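Local coordinates for protein alcohol dehydrogenase, zinc-containing (Thermotoga maritima, PDB 1VJ0) that is probably a zinc-dependent alcohol dehydrogenase, an oxidoreductase of the medium-chain family that holds two zinc ions and has a Rossmann-type domain, presumably for a nicotinamide cofactor, at residues R68-L71 / P72-L75; K234-E238 / I239-L243. One frame throughout, in Å; residues are numbered along the deposited sequence.

The two contacts are local turns in different halves of the subunit. Contact 1 (68-75) is a cis-proline turn in the GroES-like half, and contact 2 (234-243) closes a helix in the Rossmann-type half that probably receives the cofactor. Their centres are 37 Å apart, on opposite sides of the centre of the chain, with about 24 Å between nearest atoms, so neither touches the other. Contact 1 is the one near the metal: the side chain of Val69 lies about 12 Å from a bound zinc ion, and that of Ile73 about 8 Å from the side chain of the zinc ligand His77. Contact 2 lies away from both zinc sites.

Contact 1. Residues R68-L71 / P72-L75; sequences RVPL and PIIL
Ile73 folds back over the three residues Val69, Pro70 and Leu71, and nearly all the close packing passes through its CG2 methyl. CG2 comes 3.9 Å from Val69 CG1, the two side chains meeting at about a right angle. The same methyl lies 3.4 Å from the backbone oxygen of Pro70, whose O is buried here and finds no hydrogen-bond partner in the model. Ile73 CB stands beside that oxygen too, so an aliphatic group covers it. With CG1 of the isoleucine anti to the backbone N (chi1 -178°), CG2 is placed beside Pro70 O and Val69 CG1, while CG1 carries CD1 toward Pro70 CD.

Packing is looser at the fringe. Ile73 CD1 reaches only to 4.3 Å from Pro70 CD, and Leu71 CD2 stays 4.2 Å from Ile73 CG2. The CB of Leu71 points away from 72-75, and that of Pro72 away from 68-71; Leu71 leans on Leu23 and Phe26, while Pro72 rests on Val22 and Cys139. At the solvent side, Arg68 lies exposed and forms a salt bridge with Asp66.

What brings Ile73 back is the cis peptide between Leu71 and Pro72. With Leu71 extended (phi -124°, psi 140°) and no hydrogen bond closing the bend, the four residues from Pro70 to Ile73 fit a type VIb turn. This cis-proline turn belongs to the GroES-like domain, in the loop from helix 56-62 to strand 78-86, just before the zinc ligands His77 and Glu78.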
ATOM      1  N   ARG A  68      26.185 -16.812 -15.306  1.00 41.98           N
ATOM      2  CA  ARG A  68      25.002 -17.499 -15.874  1.00 41.69           C
ATOM      3  C   ARG A  68      25.191 -18.039 -17.302  1.00 39.48           C
ATOM      4  O   ARG A  68      24.360 -18.805 -17.792  1.00 40.54           O
ATOM      5  CB  ARG A  68      23.799 -16.556 -15.877  1.00 41.20           C
ATOM      6  CG  ARG A  68      23.413 -16.095 -14.468  1.00 42.84           C
ATOM      7  CD  ARG A  68      22.293 -15.060 -14.466  1.00 43.99           C
ATOM      8  NE  ARG A  68      22.716 -13.769 -15.036  1.00 45.87           N
ATOM      9  CZ  ARG A  68      21.882 -12.768 -15.314  1.00 46.18           C
ATOM     10  NH1 ARG A  68      20.576 -12.897 -15.090  1.00 44.52           N
ATOM     11  NH2 ARG A  68      22.346 -11.642 -15.859  1.00 47.35           N
ATOM     12  N   VAL A  69      26.262 -17.634 -17.975  1.00 37.16           N
ATOM     13  CA  VAL A  69      26.329 -17.750 -19.426  1.00 34.67           C
ATOM     14  C   VAL A  69      26.931 -19.047 -19.951  1.00 33.36           C
ATOM     15  O   VAL A  69      28.149 -19.243 -19.875  1.00 33.17           O
ATOM     16  CB  VAL A  69      27.087 -16.564 -20.039  1.00 34.29           C
ATOM     17  CG1 VAL A  69      27.127 -16.675 -21.590  1.00 33.07           C
ATOM     18  CG2 VAL A  69      26.399 -15.289 -19.643  1.00 34.96           C
ATOM     19  N   PRO A  70      26.089 -19.870 -20.574  1.00 31.57           N
ATOM     20  CA  PRO A  70      26.550 -21.073 -21.223  1.00 30.27           C
ATOM     21  C   PRO A  70      27.221 -20.700 -22.535  1.00 29.83           C
ATOM     22  O   PRO A  70      26.909 -19.644 -23.091  1.00 29.60           O
ATOM     23  CB  PRO A  70      25.248 -21.811 -21.539  1.00 31.31           C
ATOM     24  CG  PRO A  70      24.214 -20.701 -21.734  1.00 31.55           C
ATOM     25  CD  PRO A  70      24.619 -19.670 -20.754  1.00 31.41           C
ATOM     26  N   LEU A  71      28.086 -21.578 -23.027  1.00 27.39           N
ATOM     27  CA  LEU A  71      28.654 -21.506 -24.374  1.00 27.15           C
ATOM     28  C   LEU A  71      28.376 -22.805 -25.141  1.00 26.81           C
ATOM     29  O   LEU A  71      28.459 -23.894 -24.546  1.00 26.48           O
ATOM     30  CB  LEU A  71      30.158 -21.282 -24.259  1.00 27.82           C
ATOM     31  CG  LEU A  71      30.582 -19.953 -23.643  1.00 29.20           C
ATOM     32  CD1 LEU A  71      32.066 -19.871 -23.479  1.00 31.25           C
ATOM     33  CD2 LEU A  71      30.112 -18.814 -24.533  1.00 32.42           C
ATOM     34  N   PRO A  72      28.052 -22.711 -26.431  1.00 26.61           N
ATOM     35  CA  PRO A  72      27.915 -21.421 -27.138  1.00 25.94           C
ATOM     36  C   PRO A  72      26.572 -20.816 -26.888  1.00 25.60           C
ATOM     37  O   PRO A  72      25.681 -21.515 -26.405  1.00 25.14           O
ATOM     38  CB  PRO A  72      28.027 -21.833 -28.611  1.00 26.20           C
ATOM     39  CG  PRO A  72      27.453 -23.203 -28.640  1.00 24.94           C
ATOM     40  CD  PRO A  72      28.029 -23.823 -27.391  1.00 26.37           C
ATOM     41  N   ILE A  73      26.429 -19.532 -27.234  1.00 24.62           N
ATOM     42  CA  ILE A  73      25.189 -18.795 -27.019  1.00 25.56           C
ATOM     43  C   ILE A  73      25.058 -17.720 -28.085  1.00 25.15           C
ATOM     44  O   ILE A  73      26.069 -17.123 -28.481  1.00 23.34           O
ATOM     45  CB  ILE A  73      25.142 -18.162 -25.584  1.00 25.10           C
ATOM     46  CG1 ILE A  73      23.832 -17.436 -25.334  1.00 25.15           C
ATOM     47  CG2 ILE A  73      26.323 -17.188 -25.333  1.00 24.46           C
ATOM     48  CD1 ILE A  73      23.637 -16.995 -23.917  1.00 26.34           C
ATOM     49  N   ILE A  74      23.816 -17.481 -28.500  1.00 25.43           N
ATOM     50  CA  ILE A  74      23.434 -16.271 -29.207  1.00 25.56           C
ATOM     51  C   ILE A  74      22.957 -15.192 -28.199  1.00 25.95           C
ATOM     52  O   ILE A  74      21.892 -15.289 -27.579  1.00 25.18           O
ATOM     53  CB  ILE A  74      22.381 -16.560 -30.293  1.00 25.74           C
ATOM     54  CG1 ILE A  74      22.905 -17.563 -31.341  1.00 25.28           C
ATOM     55  CG2 ILE A  74      21.963 -15.263 -30.949  1.00 25.57           C
ATOM     56  CD1 ILE A  74      21.822 -18.292 -32.141  1.00 26.06           C
ATOM     57  N   LEU A  75      23.759 -14.137 -28.066  1.00 26.02           N
ATOM     58  CA  LEU A  75      23.454 -13.073 -27.142  1.00 25.42           C
ATOM     59  C   LEU A  75      22.303 -12.262 -27.690  1.00 26.07           C
ATOM     60  O   LEU A  75      21.833 -12.511 -28.829  1.00 24.57           O
ATOM     61  CB  LEU A  75      24.671 -12.185 -26.900  1.00 25.99           C
ATOM     62  CG  LEU A  75      25.874 -12.830 -26.229  1.00 26.70           C
ATOM     63  CD1 LEU A  75      27.071 -11.918 -26.373  1.00 29.38           C
ATOM     64  CD2 LEU A  75      25.594 -13.127 -24.792  1.00 26.17           C
TER

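Contact 2. Residues K234-E238 / I239-L243; sequences KLAEE and IGADL
Ile239 sits where helix 230-238 ends, its side chain folded against the carbonyls of the last turn. Ile239 CB lies 3.6 Å from Glu238 C. From there CG1 takes the position between the backbone N and the carbonyl carbon (chi1 68°) and settles 3.6 Å from Leu235 O and equally close to Ala236 O. The other branch, CG2, lies 3.8 Å from Leu235 O and 4.2 Å from Leu235 CD1, one turn back. CD1 continues away from the two oxygens, and the side chain as a whole packs on Leu209 and Val212. With CG1, CG2 and CD1 gone, as in an alanine here, a gap would probably open beside Leu209 and Val212, and Leu235 CD1 would be left without its methyl partner.

The C-terminal end of the helix is tied off by a Schellman motif. Ala241 N reaches back to Ala236 O in a nearly straight bond of 3.0 Å (164° at the hydrogen), while Gly240 N bonds to Glu237 O at 3.3 Å. Ala236 O also accepts from Ile239 N, which approaches from the other face of the carbonyl plane, so two donors grip it. Gly240 makes the turn with a positive phi of 134°, where a CB would jam against the carbonyl O of Ile239. The apolar contact that goes with this cap joins Ala236 CB and Ala241 CB, 4.1 Å apart.

Both alanines pack on Val225 of strand 222-227, and Leu209 of helix 206-217 covers Leu235, Ala236 and Ile239. Beyond the cap, Asp242 forms a salt bridge with Arg216, and Glu237 bonds through OE2 to Thr244 OG1. The turn thus finishes the helix of a beta-alpha-beta crossover from strand 222-227 to its parallel neighbour 243-246, the outermost strand of the Rossmann-type sheet within this chain.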
ATOM      1  N   LYS A 234      23.346  16.935 -20.923  1.00 27.42           N
ATOM      2  CA  LYS A 234      22.596  17.701 -21.921  1.00 27.90           C
ATOM      3  C   LYS A 234      21.414  16.868 -22.438  1.00 28.08           C
ATOM      4  O   LYS A 234      20.304  17.335 -22.484  1.00 26.45           O
ATOM      5  CB  LYS A 234      23.523  18.112 -23.052  1.00 27.95           C
ATOM      6  CG  LYS A 234      22.929  19.073 -23.990  1.00 29.82           C
ATOM      7  CD  LYS A 234      23.996  19.664 -24.932  1.00 30.31           C
ATOM      8  N   LEU A 235      21.646  15.589 -22.712  1.00 28.64           N
ATOM      9  CA  LEU A 235      20.578  14.719 -23.150  1.00 29.34           C
ATOM     10  C   LEU A 235      19.502  14.610 -22.068  1.00 29.12           C
ATOM     11  O   LEU A 235      18.340  14.723 -22.375  1.00 28.06           O
ATOM     12  CB  LEU A 235      21.123  13.343 -23.509  1.00 29.82           C
ATOM     13  CG  LEU A 235      20.146  12.315 -24.028  1.00 30.97           C
ATOM     14  CD1 LEU A 235      19.397  12.849 -25.238  1.00 31.97           C
ATOM     15  CD2 LEU A 235      20.941  11.090 -24.427  1.00 31.04           C
ATOM     16  N   ALA A 236      19.892  14.465 -20.802  1.00 28.48           N
ATOM     17  CA  ALA A 236      18.934  14.361 -19.719  1.00 27.69           C
ATOM     18  C   ALA A 236      18.046  15.588 -19.668  1.00 28.29           C
ATOM     19  O   ALA A 236      16.847  15.441 -19.509  1.00 27.40           O
ATOM     20  CB  ALA A 236      19.624  14.176 -18.385  1.00 27.93           C
ATOM     21  N   GLU A 237      18.625  16.778 -19.832  1.00 27.33           N
ATOM     22  CA  GLU A 237      17.828  18.014 -19.953  1.00 28.67           C
ATOM     23  C   GLU A 237      16.879  18.019 -21.144  1.00 28.72           C
ATOM     24  O   GLU A 237      15.716  18.435 -21.034  1.00 28.65           O
ATOM     25  CB  GLU A 237      18.751  19.242 -20.082  1.00 29.34           C
ATOM     26  CG  GLU A 237      19.542  19.523 -18.789  1.00 27.53           C
ATOM     27  CD  GLU A 237      20.682  20.518 -18.952  1.00 31.02           C
ATOM     28  OE1 GLU A 237      20.928  20.979 -20.092  1.00 34.14           O
ATOM     29  OE2 GLU A 237      21.352  20.803 -17.925  1.00 34.01           O
ATOM     30  N   GLU A 238      17.374  17.592 -22.292  1.00 29.93           N
ATOM     31  CA  GLU A 238      16.535  17.499 -23.479  1.00 30.73           C
ATOM     32  C   GLU A 238      15.336  16.557 -23.338  1.00 30.42           C
ATOM     33  O   GLU A 238      14.324  16.760 -24.025  1.00 30.58           O
ATOM     34  CB  GLU A 238      17.368  17.075 -24.650  1.00 31.16           C
ATOM     35  CG  GLU A 238      18.280  18.207 -25.083  1.00 35.23           C
ATOM     36  CD  GLU A 238      19.150  17.874 -26.261  1.00 41.80           C
ATOM     37  OE1 GLU A 238      19.097  16.710 -26.745  1.00 46.31           O
ATOM     38  OE2 GLU A 238      19.871  18.796 -26.700  1.00 43.16           O
ATOM     39  N   ILE A 239      15.405  15.554 -22.470  1.00 29.96           N
ATOM     40  CA  ILE A 239      14.270  14.593 -22.344  1.00 29.56           C
ATOM     41  C   ILE A 239      13.460  14.813 -21.061  1.00 30.15           C
ATOM     42  O   ILE A 239      12.569  14.003 -20.728  1.00 30.63           O
ATOM     43  CB  ILE A 239      14.707  13.113 -22.495  1.00 30.07           C
ATOM     44  CG1 ILE A 239      15.569  12.659 -21.324  1.00 29.52           C
ATOM     45  CG2 ILE A 239      15.411  12.842 -23.872  1.00 32.06           C
ATOM     46  CD1 ILE A 239      16.078  11.276 -21.488  1.00 31.50           C
ATOM     47  N   GLY A 240      13.801  15.854 -20.308  1.00 29.82           N
ATOM     48  CA  GLY A 240      12.895  16.419 -19.309  1.00 30.67           C
ATOM     49  C   GLY A 240      13.458  16.730 -17.932  1.00 30.39           C
ATOM     50  O   GLY A 240      12.701  17.124 -17.074  1.00 30.89           O
ATOM     51  N   ALA A 241      14.755  16.501 -17.689  1.00 30.27           N
ATOM     52  CA  ALA A 241      15.356  16.885 -16.403  1.00 29.28           C
ATOM     53  C   ALA A 241      15.256  18.404 -16.186  1.00 29.57           C
ATOM     54  O   ALA A 241      15.548  19.206 -17.104  1.00 28.37           O
ATOM     55  CB  ALA A 241      16.818  16.418 -16.329  1.00 28.69           C
ATOM     56  N   ASP A 242      14.905  18.819 -14.968  1.00 28.88           N
ATOM     57  CA  ASP A 242      14.864  20.245 -14.610  1.00 29.66           C
ATOM     58  C   ASP A 242      16.251  20.806 -14.269  1.00 29.32           C
ATOM     59  O   ASP A 242      16.480  21.992 -14.386  1.00 28.41           O
ATOM     60  CB  ASP A 242      13.961  20.452 -13.379  1.00 31.07           C
ATOM     61  CG  ASP A 242      12.518  20.050 -13.641  1.00 32.05           C
ATOM     62  OD1 ASP A 242      11.869  20.738 -14.453  1.00 31.33           O
ATOM     63  OD2 ASP A 242      11.960  19.102 -13.082  1.00 28.94           O
ATOM     64  N   LEU A 243      17.129  19.949 -13.761  1.00 28.07           N
ATOM     65  CA  LEU A 243      18.468  20.356 -13.349  1.00 27.65           C
ATOM     66  C   LEU A 243      19.372  19.199 -13.527  1.00 27.13           C
ATOM     67  O   LEU A 243      18.973  18.043 -13.287  1.00 28.59           O
ATOM     68  CB  LEU A 243      18.457  20.715 -11.858  1.00 28.44           C
ATOM     69  CG  LEU A 243      19.769  21.142 -11.210  1.00 26.79           C
ATOM     70  CD1 LEU A 243      20.273  22.434 -11.806  1.00 28.25           C
ATOM     71  CD2 LEU A 243      19.624  21.284  -9.700  1.00 28.53           C
TER